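Local atomic coordinates of 4-alpha-glucanotransferase (Corynebacterium glutamicum, PDB entry 5B68), a protein that belongs to the amylomaltase family, pairing a TIM-barrel domain with an N-terminal beta-sandwich domain. Residues 304-307 with 308-311; 353-356 with 357-360; 370-373 with 374-378; 323-326 with 327-331; 332-335 with 336-340. One frame throughout, in Å; residues are numbered along the deposited sequence.

Interaction 1. Residues 304-307 with 308-311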
# COMPACT_ATOMS: atom_id res chain seq x y z
N PRO A 304 -31.98 -16.57 -2.71
CA PRO A 304 -32.56 -15.41 -3.37
C PRO A 304 -32.52 -14.21 -2.47
O PRO A 304 -32.76 -14.33 -1.26
CB PRO A 304 -34.01 -15.84 -3.66
CG PRO A 304 -34.30 -16.84 -2.59
CD PRO A 304 -33.01 -17.57 -2.37
N ARG A 305 -32.24 -13.06 -3.05
CA ARG A 305 -32.17 -11.83 -2.28
C ARG A 305 -33.49 -11.12 -2.26
O ARG A 305 -34.25 -11.19 -3.21
CB ARG A 305 -31.09 -10.89 -2.88
CG ARG A 305 -29.68 -11.20 -2.42
CD ARG A 305 -28.68 -10.19 -3.00
NE ARG A 305 -28.64 -10.41 -4.42
CZ ARG A 305 -28.06 -11.44 -5.03
NH1 ARG A 305 -27.34 -12.32 -4.36
NH2 ARG A 305 -28.15 -11.55 -6.35
N SER A 306 -33.76 -10.45 -1.17
CA SER A 306 -34.89 -9.55 -1.11
C SER A 306 -34.62 -8.44 -2.07
O SER A 306 -33.49 -8.20 -2.47
CB SER A 306 -35.04 -8.97 0.28
OG SER A 306 -33.98 -8.08 0.54
N SER A 307 -35.66 -7.71 -2.43
CA SER A 307 -35.50 -6.70 -3.45
C SER A 307 -34.65 -5.53 -2.94
O SER A 307 -33.97 -4.90 -3.74
CB SER A 307 -36.86 -6.23 -3.94
OG SER A 307 -37.46 -5.51 -2.89
N GLU A 308 -34.66 -5.23 -1.63
CA GLU A 308 -33.80 -4.15 -1.12
C GLU A 308 -32.33 -4.60 -1.27
O GLU A 308 -31.51 -3.87 -1.82
CB GLU A 308 -34.11 -3.75 0.32
CG GLU A 308 -33.25 -2.56 0.79
CD GLU A 308 -33.72 -1.91 2.09
OE1 GLU A 308 -33.47 -0.69 2.28
OE2 GLU A 308 -34.33 -2.60 2.93
N ARG A 309 -32.07 -5.84 -0.87
CA ARG A 309 -30.73 -6.45 -0.98
C ARG A 309 -30.26 -6.55 -2.43
O ARG A 309 -29.11 -6.20 -2.73
CB ARG A 309 -30.69 -7.85 -0.36
CG ARG A 309 -30.86 -7.86 1.14
CD ARG A 309 -29.61 -7.50 1.86
NE ARG A 309 -28.61 -8.57 1.71
CZ ARG A 309 -27.32 -8.37 1.98
NH1 ARG A 309 -26.94 -7.18 2.43
NH2 ARG A 309 -26.43 -9.32 1.80
N GLU A 310 -31.14 -7.00 -3.33
CA GLU A 310 -30.79 -7.04 -4.76
C GLU A 310 -30.43 -5.66 -5.30
O GLU A 310 -29.46 -5.56 -6.01
CB GLU A 310 -31.91 -7.63 -5.62
CG GLU A 310 -31.65 -7.66 -7.12
CD GLU A 310 -30.63 -8.66 -7.58
OE1 GLU A 310 -30.39 -8.68 -8.80
OE2 GLU A 310 -30.02 -9.42 -6.77
N ALA A 311 -31.19 -4.63 -4.95
CA ALA A 311 -30.94 -3.29 -5.45
C ALA A 311 -29.64 -2.70 -4.89
O ALA A 311 -29.01 -1.93 -5.54
CB ALA A 311 -32.10 -2.34 -5.11
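R305 reaches over the start of helix 307-338 and grips E310 side-on: NE and NH2 both donate to one carboxylate oxygen, OE2 of E310. The R305 NH2 to E310 OE2 distance is 2.9 Å, and this donor takes the syn lone pair of OE2, whereas NE comes in nearly along the C-O axis. Guanidinium and carboxylate are almost coplanar, 17° apart, so the salt bridge is an in-plane, edge-on one. The arginine chain bends at chi3 (-67°), which turns NE back toward the helix, while its CB lies 4.0 Å from CB of R309. E310 bends as well, at chi2, bringing its carboxylate round to the arginine.

Behind this pair stands the N-cap. S306 OG accepts from R309 N at 3.3 Å with an N-H...O angle of 162°, and the same hydroxyl oxygen packs 3.2 Å from R309 CG. S306 O takes the amide of E310 (N to O 2.8 Å), and S307 O that of A311, the first backbone bonds of the helix.

The guanidinium of R309 leads away from the cap to E255 and E365, with a salt bridge to each. R305 rests on W358 and W361 and R309 on W361, so this surface turn, which follows helix 286-301, is laid against helix 349-376.

Interaction 2. Residues 353-356 with 357-360; sequences TMFY and MWLQ
Just over two turns of helix 349-376, a helix within the TIM-barrel family region, set F355 against both W358 and L359 in the classic i to i+3 and i to i+4 spacing. CE1 of F355 approaches CZ3 of W358 at 3.9 Å, near the plane of the indole at its edge. The two form an oblique pair, ring planes 35° apart. L359 comes over one face of the phenylalanine ring, with CG offset toward the rim, and its CD1 is 3.7 Å from F355 CE2. That same methyl also meets CD1 of Y356 at 3.9 Å, since Y356 and L359 run side by side in the same direction. F355 CD2, in turn, sits over the centre of the tyrosine ring.

M357 serves another flank of the helix. Its CG packs 3.2 Å from T353 O, and it touches V317 and A328 of helix 307-338. R298 and L297 of helix 286-301 border F355 and L359, while the hydroxyl of Y356 is hydrogen-bonded to OE2 of E335.

The backbone hydrogen bond from Q360 N to Y356 O is weak, at 3.3 Å. Q360 NE2 also hydrogen-bonds I243 O. A water reinforces this turn: it donates to Y356 O and accepts from Q360 NE2, 2.8 Å away.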
# COMPACT_ATOMS: atom_id res chain seq x y z
N THR A 353 -18.38 -15.59 -13.01
CA THR A 353 -18.02 -14.16 -12.96
C THR A 353 -18.90 -13.43 -11.95
O THR A 353 -18.44 -12.64 -11.09
CB THR A 353 -18.06 -13.52 -14.38
OG1 THR A 353 -17.07 -14.11 -15.22
CG2 THR A 353 -17.88 -12.00 -14.29
N MET A 354 -20.18 -13.72 -11.98
CA MET A 354 -21.13 -13.08 -11.11
C MET A 354 -20.85 -13.39 -9.63
O MET A 354 -21.03 -12.53 -8.78
CB MET A 354 -22.54 -13.47 -11.47
CG MET A 354 -23.59 -12.73 -10.69
SD MET A 354 -23.62 -10.94 -10.84
CE MET A 354 -24.41 -10.74 -12.44
N PHE A 355 -20.49 -14.66 -9.39
CA PHE A 355 -20.11 -15.13 -8.04
C PHE A 355 -18.92 -14.32 -7.52
O PHE A 355 -18.96 -13.88 -6.36
CB PHE A 355 -19.73 -16.58 -8.08
CG PHE A 355 -19.12 -17.09 -6.79
CD1 PHE A 355 -19.94 -17.34 -5.69
CD2 PHE A 355 -17.77 -17.36 -6.73
CE1 PHE A 355 -19.38 -17.83 -4.51
CE2 PHE A 355 -17.22 -17.86 -5.57
CZ PHE A 355 -18.06 -18.09 -4.47
N TYR A 356 -17.91 -14.09 -8.36
CA TYR A 356 -16.74 -13.31 -7.87
C TYR A 356 -17.07 -11.85 -7.69
O TYR A 356 -16.53 -11.17 -6.77
CB TYR A 356 -15.51 -13.58 -8.70
CG TYR A 356 -15.00 -14.97 -8.54
CD1 TYR A 356 -14.35 -15.34 -7.36
CD2 TYR A 356 -15.20 -15.98 -9.54
CE1 TYR A 356 -13.89 -16.62 -7.16
CE2 TYR A 356 -14.72 -17.26 -9.35
CZ TYR A 356 -14.05 -17.58 -8.14
OH TYR A 356 -13.53 -18.84 -7.91
N MET A 357 -18.01 -11.33 -8.48
CA MET A 357 -18.53 -9.96 -8.25
C MET A 357 -19.23 -9.86 -6.92
O MET A 357 -19.03 -8.90 -6.09
CB MET A 357 -19.42 -9.52 -9.41
CG MET A 357 -18.65 -9.42 -10.73
SD MET A 357 -19.81 -9.16 -12.14
CE MET A 357 -20.19 -7.47 -11.85
N TRP A 358 -20.02 -10.89 -6.62
CA TRP A 358 -20.81 -10.91 -5.43
C TRP A 358 -19.91 -10.98 -4.20
O TRP A 358 -20.21 -10.29 -3.21
CB TRP A 358 -21.78 -12.10 -5.53
CG TRP A 358 -22.62 -12.41 -4.35
CD1 TRP A 358 -23.70 -11.77 -3.96
CD2 TRP A 358 -22.43 -13.50 -3.45
NE1 TRP A 358 -24.25 -12.39 -2.84
CE2 TRP A 358 -23.46 -13.47 -2.53
CE3 TRP A 358 -21.48 -14.52 -3.37
CZ2 TRP A 358 -23.58 -14.39 -1.47
CZ3 TRP A 358 -21.61 -15.49 -2.32
CH2 TRP A 358 -22.66 -15.38 -1.39
N LEU A 359 -18.84 -11.79 -4.26
CA LEU A 359 -17.85 -11.79 -3.14
C LEU A 359 -17.29 -10.40 -2.83
O LEU A 359 -17.15 -10.04 -1.68
CB LEU A 359 -16.66 -12.67 -3.44
CG LEU A 359 -16.98 -14.17 -3.53
CD1 LEU A 359 -15.74 -15.01 -3.73
CD2 LEU A 359 -17.77 -14.63 -2.32
N GLN A 360 -17.00 -9.60 -3.87
CA GLN A 360 -16.58 -8.21 -3.63
C GLN A 360 -17.64 -7.38 -2.97
O GLN A 360 -17.30 -6.53 -2.14
CB GLN A 360 -16.05 -7.58 -4.93
CG GLN A 360 -14.82 -8.25 -5.44
CD GLN A 360 -13.72 -8.18 -4.43
OE1 GLN A 360 -13.38 -7.07 -3.96
NE2 GLN A 360 -13.14 -9.31 -4.10
O HOH W 1 -13.91 -11.65 -5.47

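Interaction 3. Residues 370-373 with 374-378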
# COMPACT_ATOMS: atom_id res chain seq x y z
N ALA A 370 -17.64 -2.85 9.58
CA ALA A 370 -16.50 -2.74 10.51
C ALA A 370 -16.16 -1.27 10.76
O ALA A 370 -15.89 -0.87 11.92
CB ALA A 370 -15.27 -3.46 10.03
N GLN A 371 -16.08 -0.47 9.71
CA GLN A 371 -15.74 0.94 9.87
C GLN A 371 -16.81 1.65 10.67
O GLN A 371 -16.53 2.50 11.46
CB GLN A 371 -15.51 1.64 8.53
CG GLN A 371 -15.42 3.15 8.61
CD GLN A 371 -14.12 3.64 9.21
OE1 GLN A 371 -13.38 2.88 9.77
NE2 GLN A 371 -13.87 4.91 9.11
N LYS A 372 -18.06 1.29 10.43
CA LYS A 372 -19.14 1.90 11.19
C LYS A 372 -19.03 1.58 12.67
O LYS A 372 -19.26 2.40 13.51
CB LYS A 372 -20.49 1.43 10.66
CG LYS A 372 -21.69 2.10 11.28
CD LYS A 372 -22.95 1.69 10.55
CE LYS A 372 -24.12 2.56 10.96
NZ LYS A 372 -24.35 2.47 12.41
N ARG A 373 -18.66 0.35 12.97
CA ARG A 373 -18.48 -0.05 14.34
C ARG A 373 -17.38 0.74 15.00
O ARG A 373 -17.50 1.18 16.11
CB ARG A 373 -18.04 -1.49 14.35
CG ARG A 373 -19.16 -2.47 14.47
CD ARG A 373 -19.11 -3.04 15.86
NE ARG A 373 -18.83 -4.46 15.88
CZ ARG A 373 -18.69 -5.14 17.01
NH1 ARG A 373 -18.45 -6.42 16.99
NH2 ARG A 373 -18.80 -4.50 18.17
N ALA A 374 -16.28 0.89 14.27
CA ALA A 374 -15.15 1.64 14.80
C ALA A 374 -15.51 3.08 15.13
O ALA A 374 -15.18 3.61 16.17
CB ALA A 374 -13.99 1.58 13.85
N VAL A 375 -16.20 3.74 14.21
CA VAL A 375 -16.51 5.11 14.38
C VAL A 375 -17.63 5.28 15.44
O VAL A 375 -17.61 6.22 16.21
CB VAL A 375 -17.00 5.69 13.04
CG1 VAL A 375 -17.59 7.08 13.24
CG2 VAL A 375 -15.82 5.79 12.09
N ASP A 376 -18.59 4.38 15.47
CA ASP A 376 -19.66 4.46 16.50
C ASP A 376 -19.12 4.19 17.91
O ASP A 376 -19.70 4.64 18.90
CB ASP A 376 -20.79 3.51 16.17
CG ASP A 376 -21.68 3.97 14.98
OD1 ASP A 376 -21.61 5.14 14.52
OD2 ASP A 376 -22.44 3.09 14.51
N ALA A 377 -17.99 3.49 18.01
CA ALA A 377 -17.27 3.33 19.24
C ALA A 377 -16.47 4.52 19.70
O ALA A 377 -15.86 4.46 20.75
CB ALA A 377 -16.39 2.12 19.16
N GLY A 378 -16.42 5.57 18.91
CA GLY A 378 -15.73 6.81 19.23
C GLY A 378 -14.47 7.13 18.46
O GLY A 378 -13.83 8.17 18.69
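K372 and D376 form the one charged pair here, a salt bridge spaced i to i+4 near the C-terminal end of helix 349-376. NZ of K372 lies 2.9 Å from OD2 of D376 and uses the syn lone pair of that oxygen. The lysine leaves the helix as an extended chain and then folds at chi4 (-58°), which swings the ammonium group over to the aspartate. Its CG also packs 3.5 Å from D376 OD2.

Van der Waals contact is slighter: the methyl CG2 of V375 packs on the amide of Q371, 3.7 Å from NE2. The amide of Q371 is held beyond the helix by I383 N at OE1, with a weak bond from NE2 to I381 O.

Backbone bonds supply the rest. D376 N donates to K372 O at 2.9 Å, and A377 N to R373 O. Beyond them the helix closes in a Schellman motif, G378 taking a positive phi of 110° and returning its N to V375 O at 3.0 Å.

A374 packs on A205, A377 on A209, and R373 on N203 and S206, so one flank of this helix end lies against helix 198-209. Through Q371 it is also tied to strand 382-387, part of the parallel barrel sheet.

Interaction 4. Residues 323-326 with 327-331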
# COMPACT_ATOMS: atom_id res chain seq x y z
N GLY A 323 -13.82 -2.54 -14.23
CA GLY A 323 -12.70 -3.17 -13.54
C GLY A 323 -13.21 -4.32 -12.68
O GLY A 323 -12.47 -5.28 -12.48
N LEU A 324 -14.39 -4.19 -12.07
CA LEU A 324 -15.00 -5.31 -11.26
C LEU A 324 -15.23 -6.54 -12.13
O LEU A 324 -14.85 -7.65 -11.81
CB LEU A 324 -16.30 -4.90 -10.58
CG LEU A 324 -16.95 -6.03 -9.78
CD1 LEU A 324 -15.94 -6.61 -8.75
CD2 LEU A 324 -18.19 -5.51 -9.17
N ILE A 325 -15.86 -6.30 -13.28
CA ILE A 325 -16.15 -7.42 -14.19
C ILE A 325 -14.88 -8.06 -14.67
O ILE A 325 -14.81 -9.28 -14.71
CB ILE A 325 -16.92 -6.89 -15.42
CG1 ILE A 325 -18.26 -6.38 -14.97
CG2 ILE A 325 -17.04 -8.00 -16.47
CD1 ILE A 325 -19.00 -5.54 -15.99
N ASP A 326 -13.81 -7.26 -14.99
CA ASP A 326 -12.53 -7.80 -15.41
C ASP A 326 -11.84 -8.67 -14.34
O ASP A 326 -11.31 -9.75 -14.63
CB ASP A 326 -11.54 -6.69 -15.84
CG ASP A 326 -11.99 -5.90 -17.09
OD1 ASP A 326 -12.87 -6.36 -17.83
OD2 ASP A 326 -11.45 -4.79 -17.26
N PHE A 327 -11.81 -8.16 -13.10
CA PHE A 327 -11.22 -8.89 -12.00
C PHE A 327 -11.99 -10.27 -11.82
O PHE A 327 -11.37 -11.31 -11.69
CB PHE A 327 -11.37 -8.10 -10.70
CG PHE A 327 -11.00 -8.90 -9.48
CD1 PHE A 327 -9.71 -9.22 -9.27
CD2 PHE A 327 -11.97 -9.32 -8.58
CE1 PHE A 327 -9.34 -9.95 -8.15
CE2 PHE A 327 -11.61 -10.04 -7.47
CZ PHE A 327 -10.31 -10.37 -7.28
N ALA A 328 -13.29 -10.18 -11.78
CA ALA A 328 -14.16 -11.33 -11.51
C ALA A 328 -14.06 -12.36 -12.66
O ALA A 328 -14.09 -13.55 -12.42
CB ALA A 328 -15.58 -10.88 -11.34
N THR A 329 -13.91 -11.88 -13.88
CA THR A 329 -13.76 -12.77 -15.04
C THR A 329 -12.43 -13.49 -14.97
O THR A 329 -12.35 -14.67 -15.23
CB THR A 329 -13.88 -11.99 -16.36
OG1 THR A 329 -15.15 -11.33 -16.41
CG2 THR A 329 -13.67 -12.93 -17.54
N TRP A 330 -11.36 -12.78 -14.59
CA TRP A 330 -10.07 -13.36 -14.36
C TRP A 330 -10.19 -14.46 -13.28
O TRP A 330 -9.60 -15.54 -13.45
CB TRP A 330 -9.00 -12.31 -13.96
CG TRP A 330 -7.67 -12.87 -13.64
CD1 TRP A 330 -6.62 -13.02 -14.47
CD2 TRP A 330 -7.23 -13.35 -12.35
NE1 TRP A 330 -5.56 -13.61 -13.80
CE2 TRP A 330 -5.93 -13.82 -12.50
CE3 TRP A 330 -7.84 -13.41 -11.09
CZ2 TRP A 330 -5.20 -14.37 -11.43
CZ3 TRP A 330 -7.09 -13.98 -10.01
CH2 TRP A 330 -5.82 -14.44 -10.20
N CYS A 331 -10.90 -14.18 -12.19
CA CYS A 331 -11.09 -15.23 -11.15
C CYS A 331 -11.81 -16.48 -11.72
O CYS A 331 -11.40 -17.57 -11.45
CB CYS A 331 -11.92 -14.75 -10.01
SG CYS A 331 -11.03 -13.41 -9.08
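T329 and I325 lie one turn apart and cross at a slant, with OG1 of the threonine passing CG2 of the isoleucine at 3.8 Å. The hydroxyl donates to I325 O, with T329 OG1 2.7 Å from that oxygen. The torsion explains the reach, because OG1 stands opposite the carbonyl carbon (chi1 -58°), next to its own amide, and so faces the preceding turn. T329 N donates to the same oxygen at 2.9 Å. The two donors arrive from opposite faces of the carbonyl plane, the hydroxyl 39° out of it and the amide more gently tilted. I325 O is thus gripped twice by one residue, and the threonine hydroxyl is satisfied within its own helix.

A threonine hydroxyl bonded to the carbonyl four residues back is a familiar intrahelical arrangement, here in the middle of the long helix 307-338 in the TIM-barrel family region. T329 also leans on R349 and T353 of helix 349-376, and A328 beside it on M357.

The aromatic side chains are turned differently. F327 presents one ring face to C331 SG, which stands 3.6 Å above the plane toward the rim, while W330 meets the same sulfur at its edge, in plane. F327 stacks with F242 and its side chain touches A396, and W330 packs on A396 and Q399 of helix 396-400. The amide of W330 reaches back to D326 O, its N 3.0 Å from that oxygen.

Interaction 5. Residues 332-335 with 336-340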
# COMPACT_ATOMS: atom_id res chain seq x y z
N ALA A 332 -12.85 -16.25 -12.48
CA ALA A 332 -13.59 -17.36 -13.15
C ALA A 332 -12.66 -18.16 -14.03
O ALA A 332 -12.60 -19.43 -13.95
CB ALA A 332 -14.77 -16.76 -13.91
N ASP A 333 -11.83 -17.48 -14.81
CA ASP A 333 -10.88 -18.17 -15.66
C ASP A 333 -9.84 -18.99 -14.89
O ASP A 333 -9.48 -20.08 -15.36
CB ASP A 333 -10.18 -17.23 -16.61
CG ASP A 333 -11.09 -16.69 -17.69
OD1 ASP A 333 -12.17 -17.30 -17.93
OD2 ASP A 333 -10.73 -15.64 -18.26
N ARG A 334 -9.33 -18.45 -13.79
CA ARG A 334 -8.36 -19.15 -12.95
C ARG A 334 -8.97 -20.37 -12.28
O ARG A 334 -8.38 -21.42 -12.23
CB ARG A 334 -7.78 -18.21 -11.90
CG ARG A 334 -6.60 -17.40 -12.40
CD ARG A 334 -5.29 -18.14 -12.20
NE ARG A 334 -5.32 -18.80 -10.90
CZ ARG A 334 -4.49 -18.56 -9.89
NH1 ARG A 334 -4.66 -19.21 -8.75
NH2 ARG A 334 -3.50 -17.70 -10.01
N GLU A 335 -10.18 -20.21 -11.78
CA GLU A 335 -10.91 -21.31 -11.17
C GLU A 335 -11.09 -22.46 -12.21
O GLU A 335 -10.87 -23.64 -11.92
CB GLU A 335 -12.27 -20.87 -10.64
CG GLU A 335 -13.11 -22.07 -10.20
CD GLU A 335 -14.42 -21.79 -9.54
OE1 GLU A 335 -15.21 -22.74 -9.43
OE2 GLU A 335 -14.70 -20.66 -9.12
N THR A 336 -11.57 -22.09 -13.39
CA THR A 336 -11.85 -23.12 -14.42
C THR A 336 -10.59 -23.88 -14.87
O THR A 336 -10.65 -25.08 -15.09
CB THR A 336 -12.56 -22.46 -15.59
OG1 THR A 336 -13.78 -21.86 -15.09
CG2 THR A 336 -12.79 -23.51 -16.67
N ALA A 337 -9.46 -23.17 -15.00
CA ALA A 337 -8.16 -23.75 -15.35
C ALA A 337 -7.60 -24.70 -14.29
O ALA A 337 -6.90 -25.64 -14.66
CB ALA A 337 -7.13 -22.65 -15.62
N GLN A 338 -7.89 -24.42 -13.01
CA GLN A 338 -7.40 -25.23 -11.88
C GLN A 338 -8.34 -26.33 -11.47
O GLN A 338 -7.92 -27.26 -10.82
CB GLN A 338 -7.14 -24.37 -10.63
CG GLN A 338 -5.91 -23.51 -10.79
CD GLN A 338 -5.78 -22.49 -9.66
OE1 GLN A 338 -5.81 -21.29 -9.92
NE2 GLN A 338 -5.64 -22.96 -8.40
N SER A 339 -9.62 -26.19 -11.79
CA SER A 339 -10.59 -27.25 -11.55
C SER A 339 -10.59 -28.28 -12.67
O SER A 339 -9.99 -28.06 -13.73
CB SER A 339 -11.98 -26.67 -11.37
OG SER A 339 -12.00 -25.86 -10.21
N GLU A 340 -11.24 -29.41 -12.41
CA GLU A 340 -11.21 -30.58 -13.31
C GLU A 340 -12.59 -30.83 -13.91
O GLU A 340 -13.51 -31.22 -13.20
CB GLU A 340 -10.76 -31.82 -12.55
CG GLU A 340 -10.25 -32.93 -13.46
CD GLU A 340 -8.91 -32.61 -14.10
OE1 GLU A 340 -8.63 -33.16 -15.19
OE2 GLU A 340 -8.13 -31.82 -13.52
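R334 reaches forward along its helix to Q338, one turn on. From CB, which passes Q338 OE1 at a loose 4.2 Å, the chain kinks at chi2 and again at chi3, and CD comes nearer to the same oxygen. NE then stands 2.7 Å from Q338 OE1, and NH1 is 2.6 Å from it; both count as weak hydrogen bonds because the N-H directions are well off line, at 127° and 125°. OE1 lies at the edge of the guanidinium, near its plane, but the amide group is turned 51° against it. Q338 delivers the oxygen on an extended chain whose CG packs at R334 O. The arginine side chain also touches E225 and P226.

The two hydroxyl side chains, T336 and S339, bond to backbone carbonyls. T336 OG1 donates to A332 O at 2.9 Å, doubling the bond from T336 N to that oxygen; the hydroxyl stands above the carbonyl plane, while the amide comes nearly head-on. S339 does the same to E335 O, with S339 N at 2.8 Å and S339 OG at 3.0 Å.

D333 and E335 are tied to the next helix, 349-376: D333 makes a salt bridge with R349, and OE2 of E335 is hydrogen-bonded to the hydroxyl of Y356. S339 is the first residue to leave helical angles, so the arrangement is the C-terminal turn of helix 307-338, where the hydroxyls of T336 and S339 each double a backbone bond to the carbonyl four residues back.

Interactions 1, 4 and 5 mark the start, middle and end of helix 307-338, while interactions 2 and 3 lie on helix 349-376, the next in the chain. Interaction 2 is buried and mainly apolar. Interactions 1 and 5 are surface contacts, and their chemistry is charged or polar, as is the salt bridge of the partly buried interaction 3. Interaction 4, also partly buried, rests on a threonine hydroxyl bonded to a backbone carbonyl. Interactions 2 and 4 pack together, centres about 8 Å apart, with M357 CG 3.5 Å from A328 CB. Interaction 2 is reached by interaction 5 through E335 and Y356 and by interaction 1 through R305 and W358. Interaction 3 touches none of the other four.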